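Local coordinates for calcium uptake protein 3, mitochondrial (Homo sapiens, PDB 6AGI) that senses calcium through its EF-hand domains and, as a disulfide-linked heterodimer with MICU1, regulates the mitochondrial calcium uniporter channel, at residues L100-A105 and R232-L237. Residues are numbered along the deposited sequence; the frame is centred on the assembly and turned at random.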
loop_
_atom_site.group_PDB
_atom_site.type_symbol
_atom_site.label_atom_id
_atom_site.label_comp_id
_atom_site.label_asym_id
_atom_site.label_seq_id
_atom_site.Cartn_x
_atom_site.Cartn_y
_atom_site.Cartn_z
ATOM N N LEU B 100 -0.375 14.300 5.421
ATOM C CA LEU B 100 -1.348 14.468 4.348
ATOM C C LEU B 100 -1.584 13.189 3.522
ATOM O O LEU B 100 -2.672 13.016 2.952
ATOM C CB LEU B 100 -0.904 15.622 3.457
ATOM C CG LEU B 100 -1.020 17.023 4.066
ATOM C CD1 LEU B 100 -0.777 18.091 3.016
ATOM C CD2 LEU B 100 -2.393 17.192 4.709
ATOM N N THR B 101 -0.605 12.278 3.435
ATOM C CA THR B 101 -0.816 11.075 2.625
ATOM C C THR B 101 -1.292 9.863 3.429
ATOM O O THR B 101 -1.689 8.859 2.820
ATOM C CB THR B 101 0.466 10.684 1.864
ATOM O OG1 THR B 101 1.482 10.307 2.794
ATOM C CG2 THR B 101 0.985 11.847 1.041
ATOM N N LYS B 102 -1.237 9.911 4.764
ATOM C CA LYS B 102 -1.536 8.730 5.559
ATOM C C LYS B 102 -3.025 8.422 5.573
ATOM O O LYS B 102 -3.854 9.327 5.582
ATOM C CB LYS B 102 -1.055 8.878 7.006
ATOM C CG LYS B 102 0.436 8.698 7.169
ATOM C CD LYS B 102 0.811 8.640 8.637
ATOM C CE LYS B 102 2.333 8.565 8.854
ATOM N NZ LYS B 102 3.067 9.830 8.602
ATOM N N PRO B 103 -3.390 7.149 5.602
ATOM C CA PRO B 103 -4.771 6.789 5.908
ATOM C C PRO B 103 -4.955 6.916 7.412
ATOM O O PRO B 103 -3.999 7.104 8.171
ATOM C CB PRO B 103 -4.884 5.328 5.446
ATOM C CG PRO B 103 -3.544 5.005 4.801
ATOM C CD PRO B 103 -2.565 5.940 5.436
ATOM N N HIS B 104 -6.212 6.845 7.844
ATOM C CA HIS B 104 -6.467 7.059 9.262
ATOM C C HIS B 104 -5.778 5.994 10.122
ATOM O O HIS B 104 -5.083 6.323 11.096
ATOM C CB HIS B 104 -7.976 7.104 9.515
ATOM C CG HIS B 104 -8.632 8.333 8.970
ATOM N ND1 HIS B 104 -8.679 9.511 9.686
ATOM C CD2 HIS B 104 -9.293 8.568 7.813
ATOM C CE1 HIS B 104 -9.331 10.423 8.987
ATOM N NE2 HIS B 104 -9.711 9.880 7.846
ATOM N N ALA B 105 -5.855 4.720 9.711
ATOM C CA ALA B 105 -5.167 3.671 10.455
ATOM C C ALA B 105 -3.650 3.913 10.501
ATOM O O ALA B 105 -2.942 3.471 11.440
ATOM C CB ALA B 105 -5.541 2.340 9.827
ATOM N N ARG B 232 -6.050 13.388 16.448
ATOM C CA ARG B 232 -6.870 14.547 16.149
ATOM C C ARG B 232 -6.088 15.600 15.383
ATOM O O ARG B 232 -6.650 16.270 14.509
ATOM C CB ARG B 232 -7.463 15.121 17.429
ATOM C CG ARG B 232 -8.515 14.241 18.032
ATOM C CD ARG B 232 -9.293 14.933 19.133
ATOM N NE ARG B 232 -8.552 14.951 20.388
ATOM C CZ ARG B 232 -8.876 14.211 21.445
ATOM N NH1 ARG B 232 -9.911 13.377 21.378
ATOM N NH2 ARG B 232 -8.150 14.280 22.557
ATOM N N PHE B 233 -4.791 15.748 15.671
ATOM C CA PHE B 233 -3.977 16.676 14.905
ATOM C C PHE B 233 -3.909 16.265 13.439
ATOM O O PHE B 233 -4.111 17.107 12.551
ATOM C CB PHE B 233 -2.584 16.783 15.491
ATOM C CG PHE B 233 -1.697 17.700 14.699
ATOM C CD1 PHE B 233 -1.862 19.076 14.778
ATOM C CD2 PHE B 233 -0.726 17.200 13.855
ATOM C CE1 PHE B 233 -1.065 19.930 14.049
ATOM C CE2 PHE B 233 0.078 18.053 13.114
ATOM C CZ PHE B 233 -0.087 19.422 13.207
ATOM N N MET B 234 -3.621 14.969 13.157
ATOM C CA MET B 234 -3.532 14.570 11.754
ATOM C C MET B 234 -4.887 14.595 11.045
ATOM O O MET B 234 -4.971 15.012 9.877
ATOM C CB MET B 234 -2.886 13.184 11.533
ATOM C CG MET B 234 -1.453 13.008 12.058
ATOM S SD MET B 234 -0.780 11.413 12.374
ATOM C CE MET B 234 -0.402 10.994 10.693
ATOM N N ASP B 235 -5.964 14.225 11.732
ATOM C CA ASP B 235 -7.284 14.327 11.122
ATOM C C ASP B 235 -7.633 15.786 10.835
ATOM O O ASP B 235 -8.135 16.120 9.750
ATOM C CB ASP B 235 -8.301 13.618 12.028
ATOM C CG ASP B 235 -9.694 13.523 11.422
ATOM O OD1 ASP B 235 -9.838 13.205 10.227
ATOM O OD2 ASP B 235 -10.664 13.686 12.188
ATOM N N ASN B 236 -7.320 16.684 11.770
ATOM C CA ASN B 236 -7.658 18.085 11.559
ATOM C C ASN B 236 -6.798 18.735 10.492
ATOM O O ASN B 236 -7.251 19.678 9.836
ATOM C CB ASN B 236 -7.480 18.903 12.837
ATOM C CG ASN B 236 -8.456 18.541 13.881
ATOM O OD1 ASN B 236 -9.549 18.052 13.570
ATOM N ND2 ASN B 236 -8.132 18.870 15.133
ATOM N N LEU B 237 -5.580 18.236 10.280
ATOM C CA LEU B 237 -4.773 18.833 9.235
ATOM C C LEU B 237 -5.211 18.370 7.862
ATOM O O LEU B 237 -5.263 19.185 6.931
ATOM C CB LEU B 237 -3.295 18.520 9.443
ATOM C CG LEU B 237 -2.425 19.183 8.358
ATOM C CD1 LEU B 237 -2.132 20.652 8.634
ATOM C CD2 LEU B 237 -1.144 18.407 8.117
#
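His104 turns its CG beside its own backbone N (chi1 -70°), while Asp235 sends its carboxylate anti to its backbone N (chi1 -174°), and the two ends meet. OD1 of Asp235 lies 3.1 Å from CE1 of His104, at the ring edge and near the ring plane. ND1 of His104 is 3.9 Å from OD1 of Asp235; as modelled, a ring carbon, CE1, is nearest to the acid, and no hydrogen bond is made across the pair. Carboxylate and imidazole planes stand 67° apart. If the ring is protonated, the nearby carboxylate would probably favour its charge. With an alanine at His104, the carboxylate of Asp235 is likely to lose its imidazole neighbour, leaving a gap beside OD1. Met234, the residue before Asp235, lays its CE against the carbon chain of Lys102, 3.4 Å from CD of that lysine. At the other end, methyl meets methyl: CD2 of Leu100 and CD2 of Leu237 are 3.8 Å apart, their side chains crossing at about a right angle. Mainly through side chains, with no hydrogen bond between the segments, helix 227-250 meets the bend between helices 90-101 and 104-114, at the entry to the first EF-hand; the contact lies away from the metal-binding residues, the side chain of His104 being about 10 Å from a bound calcium ion. Phe107 of helix 104-114 touches His104, Lys102, Met234 and Asp235, Ile99 of helix 90-101 packs on Met234, and Leu237 also reaches Leu96 of helix 90-101 and Phe79 of helix 78-81.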